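Local coordinates for protein shikimate dehydrogenase (NADP(+)) (PDB 5DZS) that probably catalyses the reversible NADPH-linked reduction of 3-dehydroshikimate to shikimate on the chorismate pathway, as a homodimer, at residues Ser16-His20 against Ala32-Phe36; Ile55-Asn59 against Ser243-Trp247; Glu9-His13 against Gly185-Asn189. One frame throughout, in Å; residues are numbered along the deposited sequence.

Interaction 1 of 3, residues Ser16-His20 against Ala32-Phe36; sequences SPQIH and AYKNF
Tyr33 OH is gripped from two directions: a water donates to it at 3.0 Å, and Asn59 OD1 of strand 57-60, two places along the sheet, is hydrogen-bonded to it. The same water lies 2.8 Å from Ser16 OG, so the phenol of the strand and the first turn of the helix are joined through solvent, with no direct hydrogen bond between the two segments. Ser16 belongs to the predicted shikimate site, which would place this bridge beside the substrate pocket.

Behind the hydroxyl, the tyrosine ring makes an offset stack with His20. The centroids are 4.0 Å apart and the planes differ by only 8°. His20 CD2 stands 3.3 Å from Tyr33 CE2, so the imidazole covers part of the phenol face, displaced toward its rim. A chi1 of -73°, with CG anti to the carbonyl carbon, lays the imidazole along the phenol. His20 CB also lies over the tyrosine face, in a CH-pi contact. Its ND1 is hydrogen-bonded to Gln244 of helix 233-248, a second constraint on how the imidazole can rotate.

The geometry is that of a beta-alpha-beta unit made of strand 2-8, helix 16-27 and strand 31-37. In these short segments the helix runs 172° from the strand direction, with the axes approaching to 7.5 Å. Strand 31-37 is outermost in its sheet within this chain.

Pro17 covers another part of the tyrosine. Its CA approaches the ring obliquely and its CB makes an apolar contact with Tyr33 CD1, while Pro17 CG meets Asn35 OD1 at 3.4 Å, the two side chains crossing at about a right angle. That amide oxygen is hydrogen-bonded to Ser14 OG. A second water ties the backbones, donating to Pro17 O at 2.9 Å and to Tyr33 O at 2.7 Å.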
# COMPACT_ATOMS: atom_id res chain seq x y z
N SER B 16 18.47 -2.27 -12.15
CA SER B 16 17.03 -2.07 -11.91
C SER B 16 16.15 -2.19 -13.15
O SER B 16 15.08 -2.79 -13.07
CB SER B 16 16.74 -0.75 -11.17
OG SER B 16 17.23 -0.87 -9.84
N PRO B 17 16.56 -1.63 -14.29
CA PRO B 17 15.67 -1.81 -15.43
C PRO B 17 15.45 -3.29 -15.80
O PRO B 17 14.34 -3.67 -16.10
CB PRO B 17 16.36 -1.02 -16.56
CG PRO B 17 17.14 0.03 -15.82
CD PRO B 17 17.65 -0.68 -14.59
N GLN B 18 16.48 -4.12 -15.69
CA GLN B 18 16.35 -5.55 -15.99
C GLN B 18 15.43 -6.24 -14.97
O GLN B 18 14.59 -7.06 -15.34
CB GLN B 18 17.72 -6.23 -16.00
CG GLN B 18 17.64 -7.70 -16.40
CD GLN B 18 18.99 -8.41 -16.40
OE1 GLN B 18 19.98 -7.91 -15.86
NE2 GLN B 18 19.02 -9.61 -16.99
N ILE B 19 15.59 -5.92 -13.68
CA ILE B 19 14.73 -6.50 -12.67
C ILE B 19 13.28 -6.15 -12.94
O ILE B 19 12.40 -7.02 -12.94
CB ILE B 19 15.12 -6.04 -11.23
CG1 ILE B 19 16.52 -6.58 -10.86
CG2 ILE B 19 14.05 -6.46 -10.23
CD1 ILE B 19 17.06 -6.04 -9.54
N HIS B 20 12.98 -4.86 -13.13
CA HIS B 20 11.61 -4.44 -13.39
C HIS B 20 11.02 -5.07 -14.65
O HIS B 20 9.86 -5.43 -14.66
CB HIS B 20 11.48 -2.91 -13.39
CG HIS B 20 11.58 -2.30 -12.03
ND1 HIS B 20 10.49 -2.13 -11.21
CD2 HIS B 20 12.64 -1.81 -11.34
CE1 HIS B 20 10.87 -1.57 -10.08
NE2 HIS B 20 12.17 -1.35 -10.14
N ALA B 32 6.78 -0.50 -19.05
CA ALA B 32 8.20 -0.43 -19.40
C ALA B 32 8.96 0.48 -18.46
O ALA B 32 8.38 1.43 -17.94
CB ALA B 32 8.36 -0.03 -20.85
N TYR B 33 10.24 0.16 -18.24
CA TYR B 33 11.08 0.86 -17.27
C TYR B 33 12.44 1.18 -17.86
O TYR B 33 13.09 0.33 -18.43
CB TYR B 33 11.25 -0.05 -16.04
CG TYR B 33 11.92 0.52 -14.78
CD1 TYR B 33 13.28 0.75 -14.75
CD2 TYR B 33 11.20 0.72 -13.64
CE1 TYR B 33 13.89 1.21 -13.58
CE2 TYR B 33 11.78 1.16 -12.47
CZ TYR B 33 13.12 1.38 -12.45
OH TYR B 33 13.69 1.80 -11.23
N LYS B 34 12.86 2.43 -17.73
CA LYS B 34 14.19 2.81 -18.19
C LYS B 34 14.92 3.71 -17.21
O LYS B 34 14.32 4.24 -16.29
CB LYS B 34 14.18 3.43 -19.58
CG LYS B 34 13.78 4.88 -19.63
CD LYS B 34 13.93 5.42 -21.05
CE LYS B 34 13.80 6.91 -21.06
NZ LYS B 34 15.04 7.63 -20.62
N ASN B 35 16.19 3.91 -17.41
CA ASN B 35 16.94 4.88 -16.62
C ASN B 35 16.60 6.30 -17.03
O ASN B 35 16.48 6.60 -18.23
CB ASN B 35 18.45 4.67 -16.84
CG ASN B 35 19.00 3.43 -16.14
OD1 ASN B 35 18.51 3.03 -15.09
ND2 ASN B 35 20.00 2.81 -16.75
N PHE B 36 16.54 7.18 -16.03
CA PHE B 36 16.37 8.60 -16.20
C PHE B 36 17.58 9.30 -15.52
O PHE B 36 17.49 9.74 -14.39
CB PHE B 36 15.09 9.16 -15.57
CG PHE B 36 13.81 8.69 -16.18
CD1 PHE B 36 13.52 8.91 -17.52
CD2 PHE B 36 12.84 8.08 -15.40
CE1 PHE B 36 12.30 8.52 -18.06
CE2 PHE B 36 11.62 7.68 -15.96
CZ PHE B 36 11.35 7.92 -17.27
O HOH W 1 15.53 1.13 -9.01
O HOH W 2 13.55 -2.37 -18.52

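Interaction 2 of 3, residues Ile55-Asn59 against Ser243-Trp247; sequences IQGVN and SQEIW
This contact packs helix 233-248 against strand 57-60 in the mixed sheet of the substrate-binding domain, near the predicted shikimate site. The helix comes back to that domain late in the chain, some 180 residues after the strand. The axes of the short segments pass 9.7 Å apart at 157°, close to antiparallel, and the gap is filled chiefly by the indole of Trp247.

Lying between strand and helix, the indole has Gly57 CA over one face and Ser243 O, from the preceding helical turn, over the opposite face. Gly57 CA is 3.9 Å from the centroid of the five-membered ring, a CH-pi contact over the face; having no side chain, the glycine lets the ring lie directly against the strand backbone. CG of Trp247 is anti to its carbonyl carbon (chi1 -69°), which carries the ring toward the sheet, where NE1 is hydrogen-bonded to Ile88 O of strand 87-91. Farther along the ring, Asn59 OD1, hydrogen-bonded to Tyr33 OH, meets CH2 of Trp247 at 3.4 Å, near the indole plane.

The polar links at the two ends differ in quality. Gln56, its chain extended, brings NE2 to 2.9 Å from Trp247 O, but the poor angle at the hydrogen makes this bond weak; Arg91 adds another weak one to that oxygen. At the far end Ser243 OG is hydrogen-bonded to Gln239 O, Thr87 OG1 and Asn59 ND2, the last also bonded to Asn86 O. The bond from Asn59 ND2 is 3.0 Å long and nearly straight at 160°, with Ser243 OG lying almost in the asparagine amide plane.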
# COMPACT_ATOMS: atom_id res chain seq x y z
N ILE B 55 4.25 9.85 -16.37
CA ILE B 55 5.13 8.77 -15.92
C ILE B 55 4.55 8.26 -14.61
O ILE B 55 4.52 8.97 -13.62
CB ILE B 55 6.58 9.24 -15.77
CG1 ILE B 55 7.07 9.98 -17.03
CG2 ILE B 55 7.48 8.07 -15.39
CD1 ILE B 55 7.02 9.16 -18.31
N GLN B 56 4.05 7.02 -14.59
CA GLN B 56 3.30 6.54 -13.44
C GLN B 56 4.11 6.43 -12.17
O GLN B 56 3.59 6.65 -11.06
CB GLN B 56 2.63 5.19 -13.76
CG GLN B 56 1.72 4.70 -12.67
CD GLN B 56 0.93 3.48 -13.05
OE1 GLN B 56 0.50 3.32 -14.20
NE2 GLN B 56 0.71 2.62 -12.06
N GLY B 57 5.34 6.02 -12.30
CA GLY B 57 6.18 5.89 -11.12
C GLY B 57 7.65 5.96 -11.41
O GLY B 57 8.07 5.54 -12.51
N VAL B 58 8.44 6.40 -10.44
CA VAL B 58 9.88 6.35 -10.59
C VAL B 58 10.50 5.91 -9.29
O VAL B 58 9.93 6.14 -8.20
CB VAL B 58 10.55 7.68 -11.03
CG1 VAL B 58 10.01 8.12 -12.38
CG2 VAL B 58 10.38 8.76 -10.01
N ASN B 59 11.62 5.24 -9.39
CA ASN B 59 12.49 5.07 -8.26
C ASN B 59 13.48 6.21 -8.24
O ASN B 59 13.76 6.83 -9.26
CB ASN B 59 13.23 3.74 -8.34
CG ASN B 59 12.32 2.56 -8.13
OD1 ASN B 59 12.19 1.70 -9.00
ND2 ASN B 59 11.68 2.51 -6.98
N SER B 243 8.00 -1.78 -4.89
CA SER B 243 7.66 -0.61 -5.68
C SER B 243 6.49 -0.92 -6.62
O SER B 243 5.56 -0.11 -6.76
CB SER B 243 8.83 -0.11 -6.52
OG SER B 243 9.90 0.40 -5.73
N GLN B 244 6.56 -2.08 -7.27
CA GLN B 244 5.50 -2.50 -8.17
C GLN B 244 4.16 -2.66 -7.45
O GLN B 244 3.10 -2.31 -7.99
CB GLN B 244 5.92 -3.78 -8.88
CG GLN B 244 7.01 -3.54 -9.90
CD GLN B 244 6.54 -2.69 -11.06
OE1 GLN B 244 5.35 -2.53 -11.28
NE2 GLN B 244 7.48 -2.13 -11.82
N GLU B 245 4.20 -3.16 -6.21
CA GLU B 245 2.98 -3.32 -5.43
C GLU B 245 2.35 -1.94 -5.18
O GLU B 245 1.15 -1.75 -5.29
CB GLU B 245 3.25 -3.99 -4.08
CG GLU B 245 3.58 -5.48 -4.19
CD GLU B 245 3.73 -6.13 -2.84
OE1 GLU B 245 3.37 -7.33 -2.72
OE2 GLU B 245 4.17 -5.49 -1.88
N ILE B 246 3.19 -0.97 -4.85
CA ILE B 246 2.73 0.39 -4.61
C ILE B 246 2.15 1.04 -5.87
O ILE B 246 1.06 1.62 -5.86
CB ILE B 246 3.89 1.26 -4.08
CG1 ILE B 246 4.24 0.81 -2.65
CG2 ILE B 246 3.49 2.74 -4.10
CD1 ILE B 246 5.55 1.35 -2.14
N TRP B 247 2.87 0.88 -6.98
CA TRP B 247 2.47 1.49 -8.25
C TRP B 247 1.16 0.94 -8.76
O TRP B 247 0.33 1.71 -9.31
CB TRP B 247 3.57 1.36 -9.29
CG TRP B 247 4.81 2.18 -9.01
CD1 TRP B 247 4.86 3.38 -8.36
CD2 TRP B 247 6.15 1.87 -9.38
NE1 TRP B 247 6.14 3.82 -8.28
CE2 TRP B 247 6.97 2.93 -8.92
CE3 TRP B 247 6.75 0.81 -10.06
CZ2 TRP B 247 8.34 2.94 -9.12
CZ3 TRP B 247 8.12 0.84 -10.26
CH2 TRP B 247 8.90 1.87 -9.79

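Interaction 3 of 3, residues Glu9-His13 against Gly185-Asn189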
# COMPACT_ATOMS: atom_id res chain seq x y z
N GLU B 9 21.93 10.32 -10.77
CA GLU B 9 22.87 11.16 -11.53
C GLU B 9 23.63 10.36 -12.60
O GLU B 9 23.74 10.80 -13.76
CB GLU B 9 23.82 11.84 -10.56
CG GLU B 9 24.77 12.85 -11.18
CD GLU B 9 25.71 13.44 -10.14
OE1 GLU B 9 25.90 12.83 -9.06
OE2 GLU B 9 26.27 14.53 -10.42
N LYS B 10 24.12 9.19 -12.21
CA LYS B 10 24.88 8.29 -13.10
C LYS B 10 24.36 6.89 -12.89
O LYS B 10 24.46 6.36 -11.77
CB LYS B 10 26.37 8.34 -12.74
CG LYS B 10 27.01 9.72 -12.72
CD LYS B 10 27.03 10.36 -14.10
CE LYS B 10 27.78 11.69 -14.08
NZ LYS B 10 27.92 12.29 -15.44
N LEU B 11 23.85 6.28 -13.95
CA LEU B 11 23.14 5.00 -13.90
C LEU B 11 23.55 3.92 -14.92
O LEU B 11 22.86 2.94 -15.06
CB LEU B 11 21.65 5.30 -14.16
CG LEU B 11 20.96 6.29 -13.21
CD1 LEU B 11 19.53 6.52 -13.71
CD2 LEU B 11 20.96 5.78 -11.77
N SER B 12 24.65 4.11 -15.63
CA SER B 12 25.05 3.14 -16.67
C SER B 12 25.27 1.71 -16.17
O SER B 12 25.35 0.77 -16.96
CB SER B 12 26.31 3.62 -17.40
OG SER B 12 27.41 3.71 -16.51
N HIS B 13 25.37 1.55 -14.85
CA HIS B 13 25.60 0.25 -14.24
C HIS B 13 24.32 -0.46 -13.79
O HIS B 13 24.22 -1.69 -13.85
CB HIS B 13 26.47 0.47 -13.03
CG HIS B 13 25.84 1.36 -12.01
ND1 HIS B 13 25.65 2.71 -12.22
CD2 HIS B 13 25.36 1.11 -10.77
CE1 HIS B 13 25.08 3.25 -11.16
NE2 HIS B 13 24.89 2.30 -10.26
N GLY B 185 32.61 0.81 -4.38
CA GLY B 185 32.61 -0.59 -4.80
C GLY B 185 31.77 -0.93 -6.02
O GLY B 185 31.67 -2.11 -6.38
N MET B 186 31.20 0.07 -6.67
CA MET B 186 30.36 -0.21 -7.85
C MET B 186 31.11 -0.05 -9.19
O MET B 186 32.33 0.12 -9.21
CB MET B 186 29.03 0.57 -7.77
CG MET B 186 29.12 2.07 -7.55
SD MET B 186 27.49 2.72 -7.07
CE MET B 186 27.80 4.49 -7.05
N TYR B 187 30.37 -0.17 -10.28
CA TYR B 187 30.87 -0.15 -11.68
C TYR B 187 32.30 0.32 -12.06
O TYR B 187 33.02 -0.44 -12.71
CB TYR B 187 29.83 0.52 -12.60
CG TYR B 187 29.46 1.96 -12.26
CD1 TYR B 187 29.88 3.02 -13.07
CD2 TYR B 187 28.69 2.26 -11.15
CE1 TYR B 187 29.54 4.33 -12.77
CE2 TYR B 187 28.34 3.57 -10.84
CZ TYR B 187 28.77 4.60 -11.65
OH TYR B 187 28.43 5.89 -11.34
N PRO B 188 32.71 1.56 -11.70
CA PRO B 188 34.05 1.92 -12.18
C PRO B 188 35.19 1.19 -11.46
O PRO B 188 35.82 0.32 -12.07
CB PRO B 188 34.12 3.45 -11.93
CG PRO B 188 32.81 3.83 -11.29
CD PRO B 188 32.19 2.57 -10.77
N ASN B 189 35.43 1.52 -10.20
CA ASN B 189 36.50 0.88 -9.42
C ASN B 189 35.96 -0.20 -8.48
O ASN B 189 35.62 0.07 -7.33
CB ASN B 189 37.29 1.93 -8.62
CG ASN B 189 38.03 2.90 -9.52
OD1 ASN B 189 37.71 3.06 -10.69
ND2 ASN B 189 39.04 3.56 -8.96
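Two aromatic side chains from loops 172 residues apart, His13 and Tyr187, meet face to face at the surface, although neither segment has regular secondary structure. As modelled, their offset stack has centroids 4.0 Å apart and planes 12° from parallel. Both rings have CG between backbone N and carbonyl carbon, the crowded position (chi1 60° in each), so each is folded back over its own backbone.

The loop of His13 links strand 2-8 to helix 16-27 and leads into the predicted shikimate-binding residues beginning at Ser14. Tyr187 follows strand 177-180 of the six-stranded parallel sheet, the Rossmann-type domain that binds NADP in this family. The stack therefore spans the cleft between the two domains.

Around it the contacts are thin. In the model Lys10 CB lies 3.5 Å from Tyr187 OH, while the rest of the lysine leads away. Met186 SD lies 4.8 Å from the centroid of the His13 ring, 39° off its normal, an oblique Met-aromatic approach. No hydrogen bond crosses. Tyr187 is poorly ordered, His13 was modelled in two conformers, and the closest ring carbons sit too near to be credible, leaving the detailed overlap doubtful.

Interactions 1 and 2 are neighbours on one sheet, with centres 11 Å apart, and their side chains meet at the seam: Tyr33 is hydrogen-bonded to Asn59 and His20 to Gln244, and His20 CE1 packs on Trp247 CZ3 at 3.7 Å. Interaction 2 is buried and crossed by direct hydrogen bonds; interaction 1 sits nearer the surface, and polar links between its segments pass through waters. Interaction 3 is also a surface contact, but it joins loops of two different domains and rests on ring stacking. Tyr187 there is poorly ordered, while Tyr33, His20 and Trp247 each have a hydrogen-bonded polar atom. Asn35 and Leu11 give interactions 1 and 3 a slight packing contact, whereas interactions 2 and 3 do not touch.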